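Local coordinates for FtsZ-like protein of unknown function (Nostoc punctiforme, PDB 3C8L) that is of unknown function, named FtsZ-like, and belongs to a family of conserved hypothetical proteins, at residues A[51-65]-A[79-92]. Numbering follows the deposited sequence.
Sequences PNEMIIEVQVAVPYP and FGRKTLTVESGGMI
Backbone bonds join I56, V58, V60 and V62 to R81, T83, T85 and E87 in a parallel ladder, closed at its start by R81 N to M54 O. Just before it, the amide oxygen N52 OD1 takes the N-H of G80 (2.9 Å, 175°). On the face bearing Q59 and E87, Q59 NE2 gives a nearly straight bond to E87 OE2 (2.9 Å), leaving in its own amide plane but meeting the carboxylate from above. With E87 CG between backbone N and carbonyl carbon (chi1 70°), the chain leans back over V60 O, and one water links E87 OE2, T85 OG1 and V60 O. Were E87 an alanine, this water and Q59 NE2 would each probably lose a partner, although NE2 also bonds I92 O of a second subunit. Helix 70-74 connects strands 55-62 and 81-94 in a right-handed beta-alpha-beta crossover and packs on the face with V58 and L84. Apolar contacts fill this helix-facing side: V58 CG1 meets L84 CD1 at 3.6 Å, and V86 CG1 touches P65 CB at 3.5 Å. Near the start, P51 CB sits over the F79 ring face, 4.2 Å from its centroid, in a CH-pi contact.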
loop_
_atom_site.group_PDB
_atom_site.type_symbol
_atom_site.label_atom_id
_atom_site.label_comp_id
_atom_site.label_asym_id
_atom_site.label_seq_id
_atom_site.Cartn_x
_atom_site.Cartn_y
_atom_site.Cartn_z
ATOM N N PRO A 51 -9.064 -5.572 -23.532
ATOM C CA PRO A 51 -7.992 -5.042 -22.705
ATOM C C PRO A 51 -6.587 -5.525 -23.108
ATOM O O PRO A 51 -5.634 -4.826 -22.858
ATOM C CB PRO A 51 -8.369 -5.511 -21.280
ATOM C CG PRO A 51 -9.373 -6.482 -21.442
ATOM C CD PRO A 51 -10.088 -6.235 -22.701
ATOM N N ASN A 52 -6.511 -6.686 -23.755
ATOM C CA ASN A 52 -5.213 -7.236 -24.192
ATOM C C ASN A 52 -4.560 -6.393 -25.291
ATOM O O ASN A 52 -3.385 -6.603 -25.617
ATOM C CB ASN A 52 -5.374 -8.671 -24.651
ATOM C CG ASN A 52 -4.033 -9.390 -24.821
ATOM O OD1 ASN A 52 -3.201 -9.399 -23.907
ATOM N ND2 ASN A 52 -3.831 -9.998 -25.980
ATOM N N GLU A 53 -5.322 -5.468 -25.875
ATOM C CA GLU A 53 -4.790 -4.559 -26.870
ATOM C C GLU A 53 -4.135 -3.328 -26.244
ATOM O O GLU A 53 -3.498 -2.568 -26.961
ATOM C CB GLU A 53 -5.884 -4.126 -27.842
ATOM C CG GLU A 53 -6.397 -5.280 -28.645
ATOM C CD GLU A 53 -7.556 -4.918 -29.551
ATOM O OE1 GLU A 53 -8.061 -3.773 -29.468
ATOM O OE2 GLU A 53 -7.957 -5.801 -30.339
HETATM N N MSE A 54 -4.295 -3.102 -24.941
HETATM C CA MSE A 54 -3.701 -1.915 -24.364
HETATM C C MSE A 54 -2.195 -1.985 -24.324
HETATM O O MSE A 54 -1.621 -3.052 -24.147
HETATM C CB MSE A 54 -4.219 -1.600 -22.968
HETATM C CG MSE A 54 -5.691 -1.323 -22.922
HETATM SE SE MSE A 54 -6.152 -0.428 -21.316
HETATM C CE MSE A 54 -5.269 -1.703 -20.077
ATOM N N ILE A 55 -1.578 -0.823 -24.470
ATOM C CA ILE A 55 -0.143 -0.681 -24.435
ATOM C C ILE A 55 0.186 -0.454 -22.964
ATOM O O ILE A 55 -0.378 0.469 -22.332
ATOM C CB ILE A 55 0.326 0.543 -25.260
ATOM C CG1 ILE A 55 -0.004 0.306 -26.736
ATOM C CG2 ILE A 55 1.790 0.739 -25.037
ATOM C CD1 ILE A 55 0.157 1.539 -27.591
ATOM N N ILE A 56 1.050 -1.298 -22.418
ATOM C CA ILE A 56 1.457 -1.178 -21.032
ATOM C C ILE A 56 2.975 -1.084 -20.956
ATOM O O ILE A 56 3.683 -2.000 -21.344
ATOM C CB ILE A 56 0.947 -2.346 -20.169
ATOM C CG1 ILE A 56 -0.574 -2.524 -20.354
ATOM C CG2 ILE A 56 1.309 -2.074 -18.698
ATOM C CD1 ILE A 56 -1.162 -3.694 -19.553
ATOM N N GLU A 57 3.485 0.036 -20.455
ATOM C CA GLU A 57 4.909 0.240 -20.289
ATOM C C GLU A 57 5.227 0.187 -18.796
ATOM O O GLU A 57 4.594 0.891 -17.991
ATOM C CB GLU A 57 5.343 1.598 -20.830
ATOM C CG GLU A 57 5.220 1.795 -22.315
ATOM C CD GLU A 57 5.615 3.256 -22.697
ATOM O OE1 GLU A 57 6.058 4.038 -21.821
ATOM O OE2 GLU A 57 5.417 3.574 -23.835
ATOM N N VAL A 58 6.268 -0.562 -18.450
ATOM C CA VAL A 58 6.685 -0.718 -17.076
ATOM C C VAL A 58 8.069 -0.114 -16.908
ATOM O O VAL A 58 8.971 -0.423 -17.691
ATOM C CB VAL A 58 6.711 -2.200 -16.651
ATOM C CG1 VAL A 58 7.109 -2.339 -15.179
ATOM C CG2 VAL A 58 5.359 -2.846 -16.897
ATOM N N GLN A 59 8.220 0.769 -15.911
ATOM C CA GLN A 59 9.490 1.390 -15.572
ATOM C C GLN A 59 9.845 0.940 -14.162
ATOM O O GLN A 59 9.071 1.210 -13.226
ATOM C CB GLN A 59 9.355 2.922 -15.599
ATOM C CG GLN A 59 10.636 3.663 -15.255
ATOM C CD GLN A 59 10.439 5.152 -14.965
ATOM O OE1 GLN A 59 9.332 5.676 -15.041
ATOM N NE2 GLN A 59 11.534 5.829 -14.641
ATOM N N VAL A 60 10.962 0.210 -14.020
ATOM C CA VAL A 60 11.442 -0.257 -12.725
ATOM C C VAL A 60 12.777 0.354 -12.339
ATOM O O VAL A 60 13.658 0.494 -13.191
ATOM C CB VAL A 60 11.599 -1.814 -12.717
ATOM C CG1 VAL A 60 12.426 -2.307 -11.514
ATOM C CG2 VAL A 60 10.215 -2.483 -12.730
ATOM N N ALA A 61 12.908 0.764 -11.074
ATOM C CA ALA A 61 14.164 1.244 -10.512
ATOM C C ALA A 61 14.454 0.336 -9.321
ATOM O O ALA A 61 13.589 0.132 -8.454
ATOM C CB ALA A 61 14.125 2.703 -10.151
ATOM N N VAL A 62 15.667 -0.211 -9.274
ATOM C CA VAL A 62 16.022 -1.161 -8.232
ATOM C C VAL A 62 17.549 -1.270 -8.169
ATOM O O VAL A 62 18.223 -0.954 -9.154
ATOM C CB VAL A 62 15.427 -2.584 -8.621
ATOM C CG1 VAL A 62 16.060 -3.101 -9.947
ATOM C CG2 VAL A 62 15.583 -3.621 -7.535
ATOM N N PRO A 63 18.103 -1.692 -7.016
ATOM C CA PRO A 63 19.542 -1.956 -7.003
ATOM C C PRO A 63 19.850 -3.171 -7.907
ATOM O O PRO A 63 19.020 -4.072 -8.044
ATOM C CB PRO A 63 19.857 -2.221 -5.530
ATOM C CG PRO A 63 18.664 -1.762 -4.774
ATOM C CD PRO A 63 17.512 -1.792 -5.670
ATOM N N TYR A 64 21.037 -3.167 -8.500
ATOM C CA TYR A 64 21.508 -4.250 -9.385
ATOM C C TYR A 64 20.509 -4.476 -10.520
ATOM O O TYR A 64 20.076 -5.615 -10.765
ATOM C CB TYR A 64 21.731 -5.529 -8.579
ATOM C CG TYR A 64 22.512 -5.323 -7.312
ATOM C CD1 TYR A 64 23.875 -5.068 -7.351
ATOM C CD2 TYR A 64 21.904 -5.401 -6.075
ATOM C CE1 TYR A 64 24.594 -4.865 -6.182
ATOM C CE2 TYR A 64 22.602 -5.211 -4.905
ATOM C CZ TYR A 64 23.950 -4.943 -4.959
ATOM O OH TYR A 64 24.686 -4.768 -3.813
ATOM N N PRO A 65 20.164 -3.411 -11.263
ATOM C CA PRO A 65 19.148 -3.554 -12.309
ATOM C C PRO A 65 19.532 -4.573 -13.383
ATOM O O PRO A 65 18.675 -5.196 -13.998
ATOM C CB PRO A 65 19.044 -2.143 -12.887
ATOM C CG PRO A 65 20.348 -1.545 -12.595
ATOM C CD PRO A 65 20.711 -2.045 -11.258
ATOM N N PHE A 79 -2.257 -8.990 -19.030
ATOM C CA PHE A 79 -2.577 -8.839 -20.429
ATOM C C PHE A 79 -1.861 -7.607 -20.925
ATOM O O PHE A 79 -1.181 -6.901 -20.152
ATOM C CB PHE A 79 -4.086 -8.640 -20.598
ATOM C CG PHE A 79 -4.659 -7.590 -19.704
ATOM C CD1 PHE A 79 -4.404 -6.239 -19.896
ATOM C CD2 PHE A 79 -5.486 -7.964 -18.639
ATOM C CE1 PHE A 79 -4.929 -5.288 -19.015
ATOM C CE2 PHE A 79 -6.031 -7.021 -17.800
ATOM C CZ PHE A 79 -5.742 -5.697 -17.970
ATOM N N GLY A 80 -1.991 -7.386 -22.231
ATOM C CA GLY A 80 -1.477 -6.195 -22.887
ATOM C C GLY A 80 -0.230 -6.378 -23.736
ATOM O O GLY A 80 0.391 -7.440 -23.749
ATOM N N ARG A 81 0.140 -5.296 -24.413
ATOM C CA ARG A 81 1.327 -5.200 -25.278
ATOM C C ARG A 81 2.323 -4.532 -24.355
ATOM O O ARG A 81 2.262 -3.308 -24.150
ATOM C CB ARG A 81 0.989 -4.387 -26.505
ATOM C CG ARG A 81 -0.082 -5.051 -27.365
ATOM C CD ARG A 81 -0.502 -4.224 -28.560
ATOM N NE ARG A 81 -1.508 -4.929 -29.327
ATOM C CZ ARG A 81 -2.056 -4.476 -30.455
ATOM N NH1 ARG A 81 -1.671 -3.334 -31.006
ATOM N NH2 ARG A 81 -2.954 -5.223 -31.046
ATOM N N LYS A 82 3.247 -5.346 -23.843
ATOM C CA LYS A 82 4.105 -4.973 -22.717
ATOM C C LYS A 82 5.544 -4.678 -22.996
ATOM O O LYS A 82 6.186 -5.406 -23.756
ATOM C CB LYS A 82 4.165 -6.176 -21.739
ATOM C CG LYS A 82 2.873 -6.793 -21.350
ATOM C CD LYS A 82 3.047 -8.100 -20.549
ATOM C CE LYS A 82 1.805 -8.902 -20.405
ATOM N NZ LYS A 82 2.108 -10.215 -19.749
ATOM N N THR A 83 6.080 -3.651 -22.333
ATOM C CA THR A 83 7.491 -3.356 -22.424
ATOM C C THR A 83 8.014 -3.047 -21.022
ATOM O O THR A 83 7.248 -2.599 -20.134
ATOM C CB THR A 83 7.825 -2.195 -23.336
ATOM O OG1 THR A 83 7.275 -0.994 -22.801
ATOM C CG2 THR A 83 7.325 -2.407 -24.740
ATOM N N LEU A 84 9.310 -3.244 -20.830
ATOM C CA LEU A 84 9.979 -2.971 -19.567
ATOM C C LEU A 84 11.287 -2.210 -19.739
ATOM O O LEU A 84 12.036 -2.451 -20.696
ATOM C CB LEU A 84 10.353 -4.307 -18.845
ATOM C CG LEU A 84 11.114 -4.235 -17.515
ATOM C CD1 LEU A 84 10.253 -3.583 -16.427
ATOM C CD2 LEU A 84 11.555 -5.639 -17.074
ATOM N N THR A 85 11.519 -1.264 -18.830
ATOM C CA THR A 85 12.825 -0.637 -18.693
ATOM C C THR A 85 13.231 -0.881 -17.225
ATOM O O THR A 85 12.362 -0.912 -16.323
ATOM C CB THR A 85 12.871 0.852 -19.021
ATOM O OG1 THR A 85 12.104 1.592 -18.075
ATOM C CG2 THR A 85 12.389 1.104 -20.445
ATOM N N VAL A 86 14.519 -1.107 -16.991
ATOM C CA VAL A 86 15.057 -1.281 -15.653
ATOM C C VAL A 86 16.232 -0.316 -15.529
ATOM O O VAL A 86 17.080 -0.236 -16.431
ATOM C CB VAL A 86 15.517 -2.723 -15.362
ATOM C CG1 VAL A 86 15.769 -2.902 -13.893
ATOM C CG2 VAL A 86 14.419 -3.719 -15.774
ATOM N N GLU A 87 16.289 0.408 -14.418
ATOM C CA GLU A 87 17.333 1.370 -14.148
ATOM C C GLU A 87 17.743 1.297 -12.686
ATOM O O GLU A 87 17.033 0.731 -11.845
ATOM C CB GLU A 87 16.832 2.794 -14.482
ATOM C CG GLU A 87 15.753 3.312 -13.516
ATOM C CD GLU A 87 15.057 4.538 -14.029
ATOM O OE1 GLU A 87 15.548 5.657 -13.768
ATOM O OE2 GLU A 87 14.090 4.392 -14.792
ATOM N N SER A 88 18.916 1.843 -12.371
ATOM C CA SER A 88 19.413 1.861 -10.993
ATOM C C SER A 88 18.614 2.885 -10.175
ATOM O O SER A 88 18.428 4.013 -10.595
ATOM C CB SER A 88 20.900 2.189 -10.950
ATOM O OG SER A 88 21.385 2.111 -9.626
ATOM N N GLY A 89 18.199 2.476 -8.987
ATOM C CA GLY A 89 17.370 3.289 -8.104
ATOM C C GLY A 89 16.838 2.409 -7.007
ATOM O O GLY A 89 17.440 1.402 -6.629
ATOM N N GLY A 90 15.661 2.751 -6.513
ATOM C CA GLY A 90 15.126 2.013 -5.399
ATOM C C GLY A 90 15.997 2.263 -4.164
ATOM O O GLY A 90 16.450 3.403 -3.923
HETATM N N MSE A 91 16.216 1.225 -3.366
HETATM C CA MSE A 91 17.043 1.389 -2.178
HETATM C C MSE A 91 17.567 0.045 -1.669
HETATM O O MSE A 91 16.937 -0.989 -1.890
HETATM C CB MSE A 91 16.231 2.059 -1.045
HETATM C CG MSE A 91 17.061 2.651 0.085
HETATM SE SE MSE A 91 16.053 3.782 1.287
HETATM C CE MSE A 91 15.560 2.382 2.362
ATOM N N ILE A 92 18.749 0.060 -1.058
ATOM C CA ILE A 92 19.298 -1.111 -0.374
ATOM C C ILE A 92 19.231 -0.809 1.143
ATOM O O ILE A 92 19.679 0.253 1.590
ATOM C CB ILE A 92 20.775 -1.372 -0.683
ATOM C CG1 ILE A 92 20.935 -1.689 -2.169
ATOM C CG2 ILE A 92 21.290 -2.516 0.206
ATOM C CD1 ILE A 92 22.404 -1.821 -2.652
HETATM O O HOH W 1 -2.759 -7.158 -28.291
HETATM O O HOH W 2 8.818 0.520 -20.399
HETATM O O HOH W 3 13.491 1.916 -15.738
#